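Local coordinates for crispr-associated protein Cas5, dvulg subtype (PDB 3VZI), which probably acts as the Cas5d endoribonuclease of a CRISPR immune system, binding nucleic acid and cutting CRISPR RNA, at residues A[137-140]-A[141-145]; A[89-92]-A[93-96]; A[45-48]-A[49-53]; A[130-133]-A[134-138]. All coordinates share one frame; numbering follows the deposited sequence.

Contact 1: A[137-140]-A[141-145]; sequences HLDI and FNRRA
Arg143 runs alongside Ile140, both side chains heading in one direction. Its chain is bent at chi2 (-144°) and chi3 (-60°), which brings the guanidinium back over the helix so that one face lies over Ile140 CA, 4.1 Å from the plane and above its centre. The NH1 atom of Arg143 then sits 3.6 Å from CG1 of Ile140, the branch beside the backbone N. The other branch serves the next residue: CG2 of Ile140 approaches NH1 of Arg144 to 3.5 Å, again with the side chains alongside one another. Asp139 meets Arg143 differently. Its OD2 is 3.8 Å from Arg143 NH1, a long salt bridge, the carboxylate and guanidinium planes being 74° apart. All these pairs are spaced three or four residues along helix 134-146, the second helix of a ferredoxin-like, RRM-type domain, whose backbone bonds run here from Asn142 N to Leu138 O (3.1 Å) and from Arg143 N to Asp139 O (3.0 Å). Elsewhere on this helix Leu138 and Asn142 meet at a slant, CD1 of Leu138 being 3.5 Å from ND2 of Asn142; that amide nitrogen is also near Leu138 O, but the angle is too poor for a hydrogen bond. Phe141 turns inward, with Ala145 CB 4.2 Å above one face of its ring and toward the rim, and packs on Val7, Leu167 and Leu42, while its ring meets Trp53 of the neighbouring strand.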
loop_
_atom_site.group_PDB
_atom_site.type_symbol
_atom_site.label_atom_id
_atom_site.label_comp_id
_atom_site.label_asym_id
_atom_site.label_seq_id
_atom_site.Cartn_x
_atom_site.Cartn_y
_atom_site.Cartn_z
ATOM N N HIS A 137 16.259 14.072 -11.161
ATOM C CA HIS A 137 15.307 13.456 -10.240
ATOM C C HIS A 137 15.259 11.959 -10.284
ATOM O O HIS A 137 15.026 11.304 -9.255
ATOM C CB HIS A 137 13.924 14.056 -10.424
ATOM C CG HIS A 137 13.776 15.420 -9.789
ATOM N ND1 HIS A 137 13.754 15.599 -8.447
ATOM C CD2 HIS A 137 13.651 16.673 -10.351
ATOM C CE1 HIS A 137 13.627 16.897 -8.171
ATOM N NE2 HIS A 137 13.557 17.562 -9.334
ATOM N N LEU A 138 15.480 11.401 -11.471
ATOM C CA LEU A 138 15.625 9.958 -11.629
ATOM C C LEU A 138 16.918 9.478 -10.967
ATOM O O LEU A 138 17.015 8.371 -10.445
ATOM C CB LEU A 138 15.602 9.572 -13.108
ATOM C CG LEU A 138 15.962 8.135 -13.493
ATOM C CD1 LEU A 138 14.931 7.171 -12.893
ATOM C CD2 LEU A 138 16.050 7.993 -15.015
ATOM N N ASP A 139 17.934 10.312 -10.981
ATOM C CA ASP A 139 19.189 9.835 -10.458
ATOM C C ASP A 139 19.228 9.892 -8.928
ATOM O O ASP A 139 19.872 9.061 -8.285
ATOM C CB ASP A 139 20.334 10.581 -11.090
ATOM C CG ASP A 139 21.624 10.219 -10.489
ATOM O OD1 ASP A 139 22.036 9.031 -10.619
ATOM O OD2 ASP A 139 22.200 11.114 -9.844
ATOM N N ILE A 140 18.506 10.861 -8.352
ATOM C CA ILE A 140 18.358 10.967 -6.902
ATOM C C ILE A 140 17.570 9.760 -6.367
ATOM O O ILE A 140 17.911 9.195 -5.311
ATOM C CB ILE A 140 17.667 12.286 -6.516
ATOM C CG1 ILE A 140 18.599 13.480 -6.778
ATOM C CG2 ILE A 140 17.169 12.242 -5.066
ATOM C CD1 ILE A 140 17.860 14.801 -6.763
ATOM N N PHE A 141 16.538 9.366 -7.115
ATOM C CA PHE A 141 15.727 8.238 -6.748
ATOM C C PHE A 141 16.557 6.964 -6.738
ATOM O O PHE A 141 16.574 6.253 -5.722
ATOM C CB PHE A 141 14.513 8.069 -7.668
ATOM C CG PHE A 141 13.731 6.814 -7.374
ATOM C CD1 PHE A 141 12.808 6.783 -6.321
ATOM C CD2 PHE A 141 13.966 5.633 -8.107
ATOM C CE1 PHE A 141 12.117 5.604 -6.039
ATOM C CE2 PHE A 141 13.282 4.456 -7.820
ATOM C CZ PHE A 141 12.344 4.443 -6.794
ATOM N N ASN A 142 17.245 6.683 -7.847
ATOM C CA ASN A 142 17.986 5.429 -8.036
ATOM C C ASN A 142 19.138 5.285 -7.043
ATOM O O ASN A 142 19.372 4.217 -6.453
ATOM C CB ASN A 142 18.552 5.371 -9.443
ATOM C CG ASN A 142 17.514 5.090 -10.498
ATOM O OD1 ASN A 142 16.494 4.408 -10.256
ATOM N ND2 ASN A 142 17.770 5.602 -11.705
ATOM N N ARG A 143 19.853 6.381 -6.862
ATOM C CA ARG A 143 20.953 6.470 -5.902
ATOM C C ARG A 143 20.409 6.133 -4.522
ATOM O O ARG A 143 21.077 5.490 -3.725
ATOM C CB ARG A 143 21.537 7.880 -5.949
ATOM C CG ARG A 143 22.790 8.127 -5.167
ATOM C CD ARG A 143 22.746 9.540 -4.579
ATOM N NE ARG A 143 22.642 10.622 -5.578
ATOM C CZ ARG A 143 22.102 11.833 -5.359
ATOM N NH1 ARG A 143 22.090 12.719 -6.349
ATOM N NH2 ARG A 143 21.568 12.174 -4.173
ATOM N N ARG A 144 19.169 6.519 -4.261
ATOM C CA ARG A 144 18.630 6.398 -2.905
ATOM C C ARG A 144 18.071 5.030 -2.599
ATOM O O ARG A 144 18.288 4.502 -1.493
ATOM C CB ARG A 144 17.544 7.420 -2.685
ATOM C CG ARG A 144 18.056 8.803 -2.469
ATOM C CD ARG A 144 17.173 9.376 -1.409
ATOM N NE ARG A 144 16.623 10.639 -1.826
ATOM C CZ ARG A 144 16.953 11.774 -1.262
ATOM N NH1 ARG A 144 16.412 12.906 -1.702
ATOM N NH2 ARG A 144 17.817 11.753 -0.243
ATOM N N ALA A 145 17.305 4.518 -3.573
ATOM C CA ALA A 145 16.774 3.167 -3.593
ATOM C C ALA A 145 17.895 2.124 -3.533
ATOM O O ALA A 145 17.825 1.183 -2.745
ATOM C CB ALA A 145 15.937 2.984 -4.843
#

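Contact 2: A[89-92]-A[93-96]; sequences AGRT and DELV
Arg91 reaches forward to both Asp93 and Glu94, and the two acids approach its guanidinium from different directions. Asp93 comes in at the edge: Arg91 NE donates to Asp93 OD2 over 3.2 Å on the syn side of the carboxylate, with the two planes only 10° apart. A weak second bond from the same NE goes to Asp93 OD1 at 3.3 Å, so a single N-H is shared unequally by both oxygens. Glu94 instead lies over a face of the guanidinium, its OE2 2.7 Å from Arg91 NH2; the oxygen is well out of the plane, and the attraction is of charges without a directed N-H. Bends at chi2 and chi3 of Arg91 fold its chain so that one group serves both acids. Thr92 contributes mainly through its backbone, its O accepting from Val96 N at 2.6 Å, while its CG2 loosely approaches CG2 of Val96 (4.3 Å). Leu95 N bonds to Arg91 O at 3.2 Å, and the Leu95 side chain packs on Ile83 and Ile87 of the preceding helix. The whole is a short helix-to-helix connection: a Schellman motif at Gly90 ends helix 80-88, and Arg91 takes the N-cap position of helix 92-103.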
loop_
_atom_site.group_PDB
_atom_site.type_symbol
_atom_site.label_atom_id
_atom_site.label_comp_id
_atom_site.label_asym_id
_atom_site.label_seq_id
_atom_site.Cartn_x
_atom_site.Cartn_y
_atom_site.Cartn_z
ATOM N N ALA A 89 -20.620 -10.270 38.713
ATOM C CA ALA A 89 -20.212 -9.453 39.861
ATOM C C ALA A 89 -20.831 -8.042 39.795
ATOM O O ALA A 89 -20.671 -7.237 40.725
ATOM C CB ALA A 89 -18.691 -9.404 39.982
ATOM N N GLY A 90 -21.551 -7.769 38.705
ATOM C CA GLY A 90 -22.227 -6.489 38.517
ATOM C C GLY A 90 -21.219 -5.360 38.521
ATOM O O GLY A 90 -21.338 -4.405 39.300
ATOM N N ARG A 91 -20.210 -5.487 37.664
ATOM C CA ARG A 91 -19.136 -4.507 37.564
ATOM C C ARG A 91 -19.039 -3.905 36.163
ATOM O O ARG A 91 -18.327 -4.421 35.293
ATOM C CB ARG A 91 -17.804 -5.138 37.990
ATOM C CG ARG A 91 -17.739 -5.489 39.469
ATOM C CD ARG A 91 -17.401 -4.268 40.317
ATOM N NE ARG A 91 -16.022 -3.805 40.120
ATOM C CZ ARG A 91 -14.954 -4.350 40.709
ATOM N NH1 ARG A 91 -15.094 -5.389 41.529
ATOM N NH2 ARG A 91 -13.745 -3.869 40.475
ATOM N N THR A 92 -19.779 -2.825 35.942
ATOM C CA THR A 92 -19.729 -2.130 34.660
ATOM C C THR A 92 -18.384 -1.445 34.479
ATOM O O THR A 92 -17.899 -1.357 33.358
ATOM C CB THR A 92 -20.803 -1.038 34.524
ATOM O OG1 THR A 92 -21.853 -1.264 35.471
ATOM C CG2 THR A 92 -21.352 -1.000 33.089
ATOM N N ASP A 93 -17.796 -0.947 35.570
ATOM C CA ASP A 93 -16.490 -0.297 35.494
ATOM C C ASP A 93 -15.503 -1.196 34.745
ATOM O O ASP A 93 -14.958 -0.786 33.711
ATOM C CB ASP A 93 -15.969 0.188 36.873
ATOM C CG ASP A 93 -16.127 -0.851 37.991
ATOM O OD1 ASP A 93 -17.255 -1.321 38.258
ATOM O OD2 ASP A 93 -15.104 -1.176 38.631
ATOM N N GLU A 94 -15.335 -2.433 35.218
ATOM C CA GLU A 94 -14.520 -3.431 34.519
ATOM C C GLU A 94 -15.025 -3.666 33.101
ATOM O O GLU A 94 -14.226 -3.779 32.174
ATOM C CB GLU A 94 -14.430 -4.744 35.303
ATOM C CG GLU A 94 -13.480 -4.681 36.494
ATOM C CD GLU A 94 -13.725 -5.773 37.532
ATOM O OE1 GLU A 94 -14.559 -6.676 37.271
ATOM O OE2 GLU A 94 -13.085 -5.727 38.617
ATOM N N LEU A 95 -16.345 -3.715 32.926
ATOM C CA LEU A 95 -16.929 -3.863 31.568
ATOM C C LEU A 95 -16.619 -2.701 30.632
ATOM O O LEU A 95 -16.498 -2.913 29.433
ATOM C CB LEU A 95 -18.447 -4.115 31.599
ATOM C CG LEU A 95 -18.916 -5.463 32.168
ATOM C CD1 LEU A 95 -20.394 -5.364 32.520
ATOM C CD2 LEU A 95 -18.638 -6.664 31.267
ATOM N N VAL A 96 -16.498 -1.488 31.178
ATOM C CA VAL A 96 -16.155 -0.310 30.378
ATOM C C VAL A 96 -14.661 -0.339 30.046
ATOM O O VAL A 96 -14.266 -0.070 28.910
ATOM C CB VAL A 96 -16.572 1.002 31.069
ATOM C CG1 VAL A 96 -16.096 2.214 30.282
ATOM C CG2 VAL A 96 -18.088 1.048 31.204
#

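Contact 3: A[45-48]-A[49-53]; sequences IHWK and PAIRW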
loop_
_atom_site.group_PDB
_atom_site.type_symbol
_atom_site.label_atom_id
_atom_site.label_comp_id
_atom_site.label_asym_id
_atom_site.label_seq_id
_atom_site.Cartn_x
_atom_site.Cartn_y
_atom_site.Cartn_z
ATOM N N ILE A 45 10.833 7.573 -0.815
ATOM C CA ILE A 45 12.230 7.468 -1.231
ATOM C C ILE A 45 12.693 8.789 -1.806
ATOM O O ILE A 45 13.770 9.252 -1.478
ATOM C CB ILE A 45 12.484 6.323 -2.203
ATOM C CG1 ILE A 45 12.058 5.005 -1.560
ATOM C CG2 ILE A 45 13.948 6.292 -2.557
ATOM C CD1 ILE A 45 12.439 3.765 -2.345
ATOM N N HIS A 46 11.843 9.405 -2.622
ATOM C CA HIS A 46 12.110 10.717 -3.185
ATOM C C HIS A 46 10.875 11.313 -3.728
ATOM O O HIS A 46 10.197 10.679 -4.516
ATOM C CB HIS A 46 13.135 10.639 -4.313
ATOM C CG HIS A 46 13.431 11.969 -4.954
ATOM N ND1 HIS A 46 13.844 13.057 -4.231
ATOM C CD2 HIS A 46 13.383 12.377 -6.291
ATOM C CE1 HIS A 46 14.027 14.110 -5.068
ATOM N NE2 HIS A 46 13.750 13.695 -6.330
ATOM N N TRP A 47 10.593 12.557 -3.352
ATOM C CA TRP A 47 9.541 13.343 -4.017
ATOM C C TRP A 47 9.777 14.820 -3.856
ATOM O O TRP A 47 10.349 15.270 -2.864
ATOM C CB TRP A 47 8.154 12.970 -3.501
ATOM C CG TRP A 47 7.048 13.848 -4.060
ATOM C CD1 TRP A 47 6.355 13.683 -5.267
ATOM C CD2 TRP A 47 6.477 15.071 -3.458
ATOM N NE1 TRP A 47 5.442 14.688 -5.442
ATOM C CE2 TRP A 47 5.456 15.548 -4.392
ATOM C CE3 TRP A 47 6.705 15.786 -2.282
ATOM C CZ2 TRP A 47 4.704 16.682 -4.142
ATOM C CZ3 TRP A 47 5.952 16.947 -2.044
ATOM C CH2 TRP A 47 4.975 17.381 -2.957
ATOM N N LYS A 48 9.329 15.586 -4.845
ATOM C CA LYS A 48 9.432 17.040 -4.840
ATOM C C LYS A 48 8.264 17.549 -5.643
ATOM O O LYS A 48 7.747 16.821 -6.499
ATOM C CB LYS A 48 10.752 17.502 -5.486
ATOM C CG LYS A 48 11.973 17.502 -4.566
ATOM C CD LYS A 48 11.692 18.275 -3.290
ATOM C CE LYS A 48 12.892 18.331 -2.370
ATOM N NZ LYS A 48 13.658 19.596 -2.552
ATOM N N PRO A 49 7.820 18.799 -5.381
ATOM C CA PRO A 49 6.696 19.317 -6.183
ATOM C C PRO A 49 6.928 19.177 -7.703
ATOM O O PRO A 49 5.968 18.931 -8.442
ATOM C CB PRO A 49 6.619 20.791 -5.750
ATOM C CG PRO A 49 7.118 20.787 -4.342
ATOM C CD PRO A 49 8.186 19.724 -4.281
ATOM N N ALA A 50 8.192 19.303 -8.148
ATOM C CA ALA A 50 8.598 19.149 -9.568
ATOM C C ALA A 50 8.146 17.855 -10.233
ATOM O O ALA A 50 8.179 17.747 -11.477
ATOM C CB ALA A 50 10.104 19.228 -9.682
ATOM N N ILE A 51 7.797 16.849 -9.426
ATOM C CA ILE A 51 7.593 15.525 -10.001
ATOM C C ILE A 51 6.306 14.892 -9.529
ATOM O O ILE A 51 5.765 15.250 -8.462
ATOM C CB ILE A 51 8.830 14.569 -9.898
ATOM C CG1 ILE A 51 9.200 14.212 -8.465
ATOM C CG2 ILE A 51 10.053 15.135 -10.640
ATOM C CD1 ILE A 51 9.925 12.893 -8.383
ATOM N N ARG A 52 5.808 13.978 -10.357
ATOM C CA ARG A 52 4.566 13.281 -10.121
ATOM C C ARG A 52 4.832 11.821 -10.408
ATOM O O ARG A 52 5.084 11.427 -11.546
ATOM C CB ARG A 52 3.458 13.823 -11.032
ATOM C CG ARG A 52 2.067 13.292 -10.703
ATOM C CD ARG A 52 1.083 13.398 -11.860
ATOM N NE ARG A 52 -0.292 13.282 -11.355
ATOM C CZ ARG A 52 -1.410 13.329 -12.093
ATOM N NH1 ARG A 52 -1.347 13.479 -13.414
ATOM N NH2 ARG A 52 -2.607 13.221 -11.508
ATOM N N TRP A 53 4.798 11.006 -9.368
ATOM C CA TRP A 53 4.934 9.567 -9.553
ATOM C C TRP A 53 3.700 8.970 -10.099
ATOM O O TRP A 53 2.623 9.167 -9.538
ATOM C CB TRP A 53 5.221 8.912 -8.228
ATOM C CG TRP A 53 6.667 8.983 -7.904
ATOM C CD1 TRP A 53 7.270 9.745 -6.945
ATOM C CD2 TRP A 53 7.751 8.277 -8.584
ATOM N NE1 TRP A 53 8.618 9.543 -6.953
ATOM C CE2 TRP A 53 8.970 8.675 -7.917
ATOM C CE3 TRP A 53 7.818 7.382 -9.634
ATOM C CZ2 TRP A 53 10.199 8.200 -8.293
ATOM C CZ3 TRP A 53 9.068 6.900 -10.008
ATOM C CH2 TRP A 53 10.232 7.303 -9.351
#
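The backbone runs extended through His46, Trp47 and Lys48 and reverses in a type I beta turn from Lys48 to Ile51, closed by Ile51 N bonding to Lys48 O at 2.9 Å; the direction from His46 to Lys48 and that from Pro49 to Trp53 are 134° apart. Across this reversal the indoles of Trp47 and Trp53 each reach over to the opposite backbone. Trp53 NE1 donates to His46 O over 3.1 Å at an N-H...O angle of 162°, with the acceptor lying in the plane of the Trp53 ring at its edge, so the bond restrains the ring's rotation. Trp47 NE1 makes a weaker bond to Ile51 O, also 3.1 Å but bent to 121°. The six-membered part of the same indole spreads over the start of the turn: Pro49 N stands 3.9 Å above one face, toward the rim, and Trp47 CH2 is 4.2 Å from Pro49 CD. Ile51 puts CG1 between its backbone N and carbonyl carbon, which directs CD1 back to His46 CD2 at 4.1 Å, the two side chains meeting at about a right angle. The polar end of His46 looks elsewhere, its NE2 bonding to His137 on helix 134-146. Trp53 is further packed by Leu42 and by Phe122, whose ring meets it edge to face. This is the link from the first helix, 35-45, into strand 51-60, which lies second-last in the antiparallel sheet; in the core, strands 7-13, 51-60, 114-124 and 164-167, in sheet order 4-1-3-2, combine with helices 35-45 and 134-146 as in ferredoxin-like, RRM-type domains.

Contact 4: A[130-133]-A[134-138]; sequences PDDN and VGKHL
A chi1 of 65° sets the amide of Asn133 between its own backbone N and carbonyl carbon, turned toward the helix start, where OD1 accepts from Lys136 N at 2.9 Å. The N-H points nearly straight at the oxygen (167°), although the nitrogen stands above the plane of the amide carbonyl. Asp132, with CG beside its backbone N, and His137, turned likewise, swing their ends together: His137 NE2 donates to Asp132 OD2 over 2.7 Å. The donor lies above the carboxylate plane, whereas the oxygen stays close to the plane of the imidazole, the two planes being 32° apart. This His-carboxylate bond holds one ring nitrogen while His46 takes the other, so the imidazole's rotation is fixed from both ends. Asp132 is itself anchored, its OD1 accepting from Gly129 N. Lys136 stretches back over the loop in an extended chain and brings its NZ 3.2 Å from Asp131 O, approaching from above that carbonyl plane. The same NZ is 3.4 Å from Asp132 OD2, a salt bridge whose hydrogen bond is weak; OD2 therefore has two donors, one of them weak. Backbone bonding starts alongside, His137 N reaching Asn133 O at 3.2 Å. Behind the loop, Met124 at the end of strand 114-124 packs against Asp132 and Val134. The bond from Lys136 N to Asn133 OD1 makes Asn133 a side-chain N-cap, at the entry to helix 134-146, the second helix of the ferredoxin-like, RRM-type domain.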
loop_
_atom_site.group_PDB
_atom_site.type_symbol
_atom_site.label_atom_id
_atom_site.label_comp_id
_atom_site.label_asym_id
_atom_site.label_seq_id
_atom_site.Cartn_x
_atom_site.Cartn_y
_atom_site.Cartn_z
ATOM N N PRO A 130 13.965 25.599 -13.258
ATOM C CA PRO A 130 15.000 25.473 -14.287
ATOM C C PRO A 130 16.039 24.437 -13.907
ATOM O O PRO A 130 16.688 23.846 -14.779
ATOM C CB PRO A 130 15.668 26.849 -14.290
ATOM C CG PRO A 130 14.838 27.736 -13.413
ATOM C CD PRO A 130 14.122 26.826 -12.468
ATOM N N ASP A 131 16.201 24.260 -12.596
ATOM C CA ASP A 131 17.101 23.282 -12.007
ATOM C C ASP A 131 16.491 21.881 -11.936
ATOM O O ASP A 131 17.183 20.954 -11.520
ATOM C CB ASP A 131 17.506 23.728 -10.595
ATOM C CG ASP A 131 18.704 24.676 -10.587
ATOM O OD1 ASP A 131 19.243 25.028 -11.670
ATOM O OD2 ASP A 131 19.111 25.068 -9.471
ATOM N N ASP A 132 15.215 21.736 -12.321
ATOM C CA ASP A 132 14.515 20.438 -12.297
ATOM C C ASP A 132 14.454 19.762 -13.657
ATOM O O ASP A 132 14.043 20.369 -14.648
ATOM C CB ASP A 132 13.090 20.574 -11.774
ATOM C CG ASP A 132 13.034 20.942 -10.315
ATOM O OD1 ASP A 132 12.327 21.927 -10.003
ATOM O OD2 ASP A 132 13.657 20.245 -9.485
ATOM N N ASN A 133 14.876 18.500 -13.695
ATOM C CA ASN A 133 14.726 17.682 -14.892
ATOM C C ASN A 133 14.606 16.197 -14.541
ATOM O O ASN A 133 14.776 15.820 -13.390
ATOM C CB ASN A 133 15.802 17.987 -15.951
ATOM C CG ASN A 133 17.208 17.627 -15.501
ATOM O OD1 ASN A 133 17.548 16.456 -15.355
ATOM N ND2 ASN A 133 18.052 18.634 -15.334
ATOM N N VAL A 134 14.266 15.380 -15.536
ATOM C CA VAL A 134 14.103 13.944 -15.370
ATOM C C VAL A 134 15.411 13.287 -14.916
ATOM O O VAL A 134 15.429 12.572 -13.925
ATOM C CB VAL A 134 13.588 13.305 -16.668
ATOM C CG1 VAL A 134 13.704 11.792 -16.603
ATOM C CG2 VAL A 134 12.153 13.737 -16.930
ATOM N N GLY A 135 16.498 13.542 -15.636
ATOM C CA GLY A 135 17.827 13.090 -15.227
ATOM C C GLY A 135 18.234 13.310 -13.776
ATOM O O GLY A 135 18.657 12.373 -13.100
ATOM N N LYS A 136 18.126 14.547 -13.303
ATOM C CA LYS A 136 18.425 14.867 -11.905
ATOM C C LYS A 136 17.574 14.004 -10.978
ATOM O O LYS A 136 18.107 13.265 -10.150
ATOM C CB LYS A 136 18.192 16.357 -11.626
ATOM C CG LYS A 136 18.386 16.795 -10.178
ATOM C CD LYS A 136 18.031 18.273 -10.005
ATOM C CE LYS A 136 17.680 18.633 -8.563
ATOM N NZ LYS A 136 16.838 19.869 -8.481
ATOM N N HIS A 137 16.259 14.072 -11.161
ATOM C CA HIS A 137 15.307 13.456 -10.240
ATOM C C HIS A 137 15.259 11.959 -10.284
ATOM O O HIS A 137 15.026 11.304 -9.255
ATOM C CB HIS A 137 13.924 14.056 -10.424
ATOM C CG HIS A 137 13.776 15.420 -9.789
ATOM N ND1 HIS A 137 13.754 15.599 -8.447
ATOM C CD2 HIS A 137 13.651 16.673 -10.351
ATOM C CE1 HIS A 137 13.627 16.897 -8.171
ATOM N NE2 HIS A 137 13.557 17.562 -9.334
ATOM N N LEU A 138 15.480 11.401 -11.471
ATOM C CA LEU A 138 15.625 9.958 -11.629
ATOM C C LEU A 138 16.918 9.478 -10.967
ATOM O O LEU A 138 17.015 8.371 -10.445
ATOM C CB LEU A 138 15.602 9.572 -13.108
ATOM C CG LEU A 138 15.962 8.135 -13.493
ATOM C CD1 LEU A 138 14.931 7.171 -12.893
ATOM C CD2 LEU A 138 16.050 7.993 -15.015
#

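In the fold
Contacts 1, 3 and 4 form one cluster, with centres 10 to 11 Å apart. Contact 4 covers the loop before helix 134-146 and its first turn, contact 1 the turns that follow, and they overlap at His137 and Leu138, while contact 3 leads into strand 51-60. One tie is a probable hydrogen bond between His137 ND1 and His46 NE2 (2.8 Å), joining Asp132, His137 and His46 in a chain of hydrogen bonds. Ala50 CB packs 3.5 Å from Asp132 CG, and Phe141 CD1 lies 3.6 Å from Trp53 CZ2. Contact 2 stands apart on the opposite side of the chain's centre, its centre 53 to 63 Å from the others, in a separate helical extension.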